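Local atomic coordinates of putative peptidase (Chlamydophila abortus, PDB entry 3CE2), a protein that probably acts as a zinc-dependent oligopeptidase of the M3B family, degrading a variety of small bioactive peptides. Residues H206-A211 with Y229-E234; N503-F508 with N520-R525. One frame throughout, in Å; residues are numbered along the deposited sequence.

Overall arrangement
Following the chain from its N terminus, interaction 1 comes first: residues 206-211, at the end of a two-stranded hairpin and the start of helix 210-217, are met by 229-234 on helix 222-237, closing a largely helical loop of 17 residues. Interaction 2 opens much later, where helix 494-509 is met by the loop that follows it, with 11 residues between. The two closures are in series, neither nested nor crossed, yet their centres lie about 18 Å apart. Helix 222-237 joins them: Ala231 and Gln232 receive residues 206-211, Gln232 also packs on Arg525, and Tyr229 probably hydrogen-bonds Glu522, tying two distant parts of the sequence together.

Interaction 1. Residues H206-A211 with Y229-E234; sequences HPLSHA and YLAQCE. With ZN (zinc ion), chain C.
At the junction where strand 205-207 gives way to helix 210-217, Leu208 and His210 pack against Ala231 and Gln232 of helix 222-237. The apolar part is a single methyl-to-methyl meeting: Leu208 CD1 stands 3.6 Å from Ala231 CB. The leucine points directly at the helix and lies beside Gln232, the two side chains running past one another in opposite senses, with CD1 4.0 Å from Gln232 OE1. Gln232 begins pointing across the approach; a bend at chi2 (-47°) swings its amide back over the junction. The other end of that amide, NE2, comes to 4.0 Å from His210 CD2. The imidazole and amide planes are 75° apart and the separation is a van der Waals distance, so this is packing rather than a stack. His210 instead spends its NE2 on a hydrogen bond to Tyr236 OH, and its ring meets Phe195 edge-to-face.

The segment links the second strand of a small antiparallel pair (197-199 with 205-207) to helix 210-217 in a mostly helical fold. Ser209 fills the N-cap position of helix 210-217, its OG accepting a hydrogen bond from Leu212 N; Leu208 and His210, the residues on either side of it in sequence, make the packing contacts.

At the strand end, His206 takes no part in the packing but binds a zinc ion through NE2 at 2.4 Å. This peripheral metal is distinct from the zinc held by His402, His406 and Glu430.

Interaction 2. Residues N503-F508 with N520-R525; sequences NLQNEF and NIEWAR
The backbones come closest at Gln505 and Asn520, whose CA atoms are 7.6 Å apart, where one turn of helix 494-509 faces the returning loop. Gln505 bridges most of this gap alone. Its CG lies anti to the carbonyl carbon (chi1 -70°), and the chain runs extended beyond it, so that the amide is carried straight to the loop. There OE1 rests against the start of Asn520, 3.2 Å from its CA and 3.4 Å from its CB. The two side chains cross at about a right angle, yet their amide planes are only 18° apart. They are not paired with each other: the asparagine amide turns off to Ser498, where its ND2 is hydrogen-bonded to the backbone O.

The other corner of the glutamine amide has its own bond, from NE2 to Ser519 O, which fixes which way round the group is turned. Glu522 points toward the helix, but its carboxylate stays at a longer distance, OE1 lying 3.7 Å from Gln505 NE2, with the carboxylate and amide planes nearly perpendicular at 87°. At that distance the carboxylate is a neighbour, perhaps mildly favourable electrostatically, rather than a bonded partner; Glu522 OE2 probably bonds Tyr229 OH. Two successive backbone bonds, each from a residue to the one three places earlier, tighten the loop: Ala524 N reaches Ile521 O at 2.8 Å, and Arg525 N reaches Glu522 O at 2.9 Å.

A long connection folded back on the helix it leaves, stitched down by side-chain-to-backbone bonds, here joins helices 494-509 and 536-553 within the largely helical metallopeptidase domain of the M3 family.

Interaction 1. Residues H206-A211 with Y229-E234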
# COMPACT_ATOMS: atom_id res chain seq x y z
N HIS A 206 -26.96 8.32 -17.38
CA HIS A 206 -26.05 7.22 -17.16
C HIS A 206 -26.25 6.85 -15.70
O HIS A 206 -26.00 7.66 -14.81
CB HIS A 206 -24.61 7.67 -17.40
CG HIS A 206 -24.34 8.14 -18.80
ND1 HIS A 206 -25.18 9.00 -19.48
CD2 HIS A 206 -23.31 7.88 -19.64
CE1 HIS A 206 -24.68 9.24 -20.68
NE2 HIS A 206 -23.55 8.57 -20.81
N PRO A 207 -26.76 5.63 -15.42
CA PRO A 207 -26.97 5.25 -14.02
C PRO A 207 -25.64 4.94 -13.34
O PRO A 207 -24.64 4.67 -14.01
CB PRO A 207 -27.87 4.02 -14.12
CG PRO A 207 -28.39 4.03 -15.57
CD PRO A 207 -27.23 4.59 -16.34
N LEU A 208 -25.64 5.00 -12.01
CA LEU A 208 -24.39 5.11 -11.24
C LEU A 208 -24.04 3.90 -10.42
O LEU A 208 -24.91 3.11 -10.02
CB LEU A 208 -24.44 6.33 -10.32
CG LEU A 208 -24.35 7.68 -11.02
CD1 LEU A 208 -24.93 8.78 -10.17
CD2 LEU A 208 -22.91 7.94 -11.38
N SER A 209 -22.75 3.79 -10.15
CA SER A 209 -22.21 2.75 -9.33
C SER A 209 -20.87 3.28 -8.86
O SER A 209 -20.37 4.25 -9.40
CB SER A 209 -22.02 1.49 -10.16
OG SER A 209 -20.69 1.44 -10.67
N HIS A 210 -20.26 2.65 -7.87
CA HIS A 210 -18.94 3.11 -7.48
C HIS A 210 -17.97 3.11 -8.66
O HIS A 210 -17.29 4.11 -8.89
CB HIS A 210 -18.40 2.33 -6.28
CG HIS A 210 -19.05 2.74 -4.99
ND1 HIS A 210 -19.44 1.85 -4.02
CD2 HIS A 210 -19.41 3.97 -4.54
CE1 HIS A 210 -19.99 2.50 -3.02
NE2 HIS A 210 -20.00 3.79 -3.31
N ALA A 211 -17.96 2.03 -9.44
CA ALA A 211 -17.04 1.94 -10.56
C ALA A 211 -17.38 2.93 -11.68
O ALA A 211 -16.49 3.51 -12.29
CB ALA A 211 -16.93 0.53 -11.09
N TYR A 229 -20.90 13.56 -9.74
CA TYR A 229 -20.46 14.07 -8.44
C TYR A 229 -21.62 14.50 -7.54
O TYR A 229 -21.71 14.09 -6.39
CB TYR A 229 -19.48 15.23 -8.65
CG TYR A 229 -19.10 15.97 -7.39
CD1 TYR A 229 -18.09 15.48 -6.56
CD2 TYR A 229 -19.77 17.14 -7.01
CE1 TYR A 229 -17.74 16.15 -5.38
CE2 TYR A 229 -19.43 17.81 -5.84
CZ TYR A 229 -18.41 17.31 -5.03
OH TYR A 229 -18.06 17.95 -3.88
N LEU A 230 -22.53 15.33 -8.06
CA LEU A 230 -23.65 15.80 -7.26
C LEU A 230 -24.56 14.65 -6.83
O LEU A 230 -25.09 14.64 -5.72
CB LEU A 230 -24.47 16.86 -8.00
CG LEU A 230 -23.77 18.20 -8.28
CD1 LEU A 230 -24.68 19.10 -9.08
CD2 LEU A 230 -23.36 18.89 -7.00
N ALA A 231 -24.75 13.67 -7.70
CA ALA A 231 -25.63 12.57 -7.28
C ALA A 231 -24.95 11.75 -6.18
O ALA A 231 -25.60 11.33 -5.21
CB ALA A 231 -26.04 11.69 -8.45
N GLN A 232 -23.64 11.54 -6.31
CA GLN A 232 -22.93 10.86 -5.24
C GLN A 232 -23.09 11.60 -3.92
O GLN A 232 -23.34 10.97 -2.90
CB GLN A 232 -21.47 10.62 -5.58
CG GLN A 232 -21.25 9.53 -6.61
CD GLN A 232 -22.06 8.24 -6.34
OE1 GLN A 232 -23.28 8.17 -6.58
NE2 GLN A 232 -21.35 7.21 -5.86
N CYS A 233 -23.01 12.92 -3.92
CA CYS A 233 -23.18 13.63 -2.65
C CYS A 233 -24.58 13.42 -2.08
O CYS A 233 -24.74 13.21 -0.88
CB CYS A 233 -22.92 15.12 -2.80
SG CYS A 233 -21.21 15.56 -3.10
N GLU A 234 -25.59 13.48 -2.93
CA GLU A 234 -26.95 13.32 -2.44
C GLU A 234 -27.17 11.93 -1.83
O GLU A 234 -27.84 11.79 -0.80
CB GLU A 234 -27.95 13.60 -3.54
CG GLU A 234 -28.24 15.07 -3.67
CD GLU A 234 -28.82 15.44 -5.03
OE1 GLU A 234 -29.82 14.83 -5.44
OE2 GLU A 234 -28.28 16.37 -5.67
ZN ZN C . -21.42 8.17 -21.91

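Interaction 2. Residues N503-F508 with N520-R525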
# COMPACT_ATOMS: atom_id res chain seq x y z
N ASN A 503 -13.89 22.88 6.91
CA ASN A 503 -12.72 23.71 7.22
C ASN A 503 -11.51 23.10 6.56
O ASN A 503 -10.72 23.80 5.93
CB ASN A 503 -12.49 23.89 8.73
CG ASN A 503 -13.72 24.52 9.44
OD1 ASN A 503 -14.45 25.35 8.87
ND2 ASN A 503 -13.95 24.12 10.69
N LEU A 504 -11.36 21.79 6.68
CA LEU A 504 -10.24 21.13 6.06
C LEU A 504 -10.24 21.30 4.55
O LEU A 504 -9.21 21.65 3.96
CB LEU A 504 -10.19 19.64 6.42
CG LEU A 504 -9.25 19.19 7.54
CD1 LEU A 504 -9.35 20.11 8.76
CD2 LEU A 504 -9.60 17.76 7.92
N GLN A 505 -11.39 21.09 3.91
CA GLN A 505 -11.42 21.25 2.45
C GLN A 505 -10.98 22.65 2.14
O GLN A 505 -10.40 22.93 1.08
CB GLN A 505 -12.81 21.03 1.91
CG GLN A 505 -13.26 19.58 1.98
CD GLN A 505 -14.69 19.43 1.59
OE1 GLN A 505 -15.58 19.82 2.34
NE2 GLN A 505 -14.94 18.88 0.41
N ASN A 506 -11.24 23.52 3.09
CA ASN A 506 -10.92 24.89 2.92
C ASN A 506 -9.45 25.18 3.03
O ASN A 506 -8.89 25.82 2.15
CB ASN A 506 -11.70 25.71 3.92
CG ASN A 506 -12.43 26.80 3.25
OD1 ASN A 506 -11.82 27.75 2.77
ND2 ASN A 506 -13.75 26.63 3.13
N GLU A 507 -8.82 24.70 4.10
CA GLU A 507 -7.36 24.84 4.24
C GLU A 507 -6.63 24.32 3.01
O GLU A 507 -5.56 24.82 2.68
CB GLU A 507 -6.83 24.16 5.52
CG GLU A 507 -7.45 24.70 6.81
CD GLU A 507 -6.88 24.06 8.08
OE1 GLU A 507 -5.69 24.31 8.38
OE2 GLU A 507 -7.62 23.32 8.80
N PHE A 508 -7.19 23.35 2.31
CA PHE A 508 -6.46 22.76 1.20
C PHE A 508 -6.88 23.35 -0.12
O PHE A 508 -6.06 23.54 -1.00
CB PHE A 508 -6.69 21.25 1.14
CG PHE A 508 -5.91 20.48 2.16
CD1 PHE A 508 -4.75 19.81 1.82
CD2 PHE A 508 -6.34 20.42 3.47
CE1 PHE A 508 -4.03 19.11 2.77
CE2 PHE A 508 -5.62 19.69 4.42
CZ PHE A 508 -4.47 19.05 4.06
N ASN A 520 -19.08 18.91 1.38
CA ASN A 520 -18.51 18.55 2.65
C ASN A 520 -19.07 17.25 3.22
O ASN A 520 -18.90 16.98 4.41
CB ASN A 520 -18.74 19.68 3.63
CG ASN A 520 -20.19 19.89 3.93
OD1 ASN A 520 -21.04 19.85 3.03
ND2 ASN A 520 -20.50 20.11 5.19
N ILE A 521 -19.77 16.47 2.39
CA ILE A 521 -20.32 15.19 2.85
C ILE A 521 -19.31 14.09 2.55
O ILE A 521 -19.50 12.95 2.97
CB ILE A 521 -21.70 14.88 2.19
CG1 ILE A 521 -22.51 13.88 3.00
CG2 ILE A 521 -21.53 14.33 0.79
CD1 ILE A 521 -22.50 14.13 4.49
N GLU A 522 -18.22 14.43 1.86
CA GLU A 522 -17.24 13.42 1.42
C GLU A 522 -16.81 12.47 2.51
O GLU A 522 -16.62 11.28 2.26
CB GLU A 522 -16.01 14.06 0.75
CG GLU A 522 -16.08 14.08 -0.79
CD GLU A 522 -15.57 15.39 -1.40
OE1 GLU A 522 -14.34 15.66 -1.28
OE2 GLU A 522 -16.40 16.15 -1.99
N TRP A 523 -16.66 12.97 3.73
CA TRP A 523 -16.20 12.11 4.81
C TRP A 523 -17.05 10.86 4.92
O TRP A 523 -16.55 9.80 5.33
CB TRP A 523 -16.21 12.84 6.13
CG TRP A 523 -17.56 13.29 6.53
CD1 TRP A 523 -18.08 14.51 6.34
CD2 TRP A 523 -18.54 12.52 7.23
NE1 TRP A 523 -19.35 14.57 6.86
CE2 TRP A 523 -19.66 13.36 7.42
CE3 TRP A 523 -18.59 11.21 7.72
CZ2 TRP A 523 -20.83 12.93 8.05
CZ3 TRP A 523 -19.74 10.79 8.37
CH2 TRP A 523 -20.85 11.66 8.53
N ALA A 524 -18.32 10.96 4.54
CA ALA A 524 -19.23 9.82 4.59
C ALA A 524 -18.95 8.69 3.58
O ALA A 524 -19.28 7.54 3.85
CB ALA A 524 -20.65 10.28 4.50
N ARG A 525 -18.33 9.00 2.44
CA ARG A 525 -18.08 8.00 1.42
C ARG A 525 -16.78 7.26 1.59
O ARG A 525 -16.50 6.35 0.82
CB ARG A 525 -18.16 8.58 0.00
CG ARG A 525 -18.25 10.09 -0.05
CD ARG A 525 -18.97 10.67 -1.31
NE ARG A 525 -18.54 10.08 -2.60
CZ ARG A 525 -18.49 10.75 -3.76
NH1 ARG A 525 -18.83 12.03 -3.81
NH2 ARG A 525 -18.10 10.13 -4.87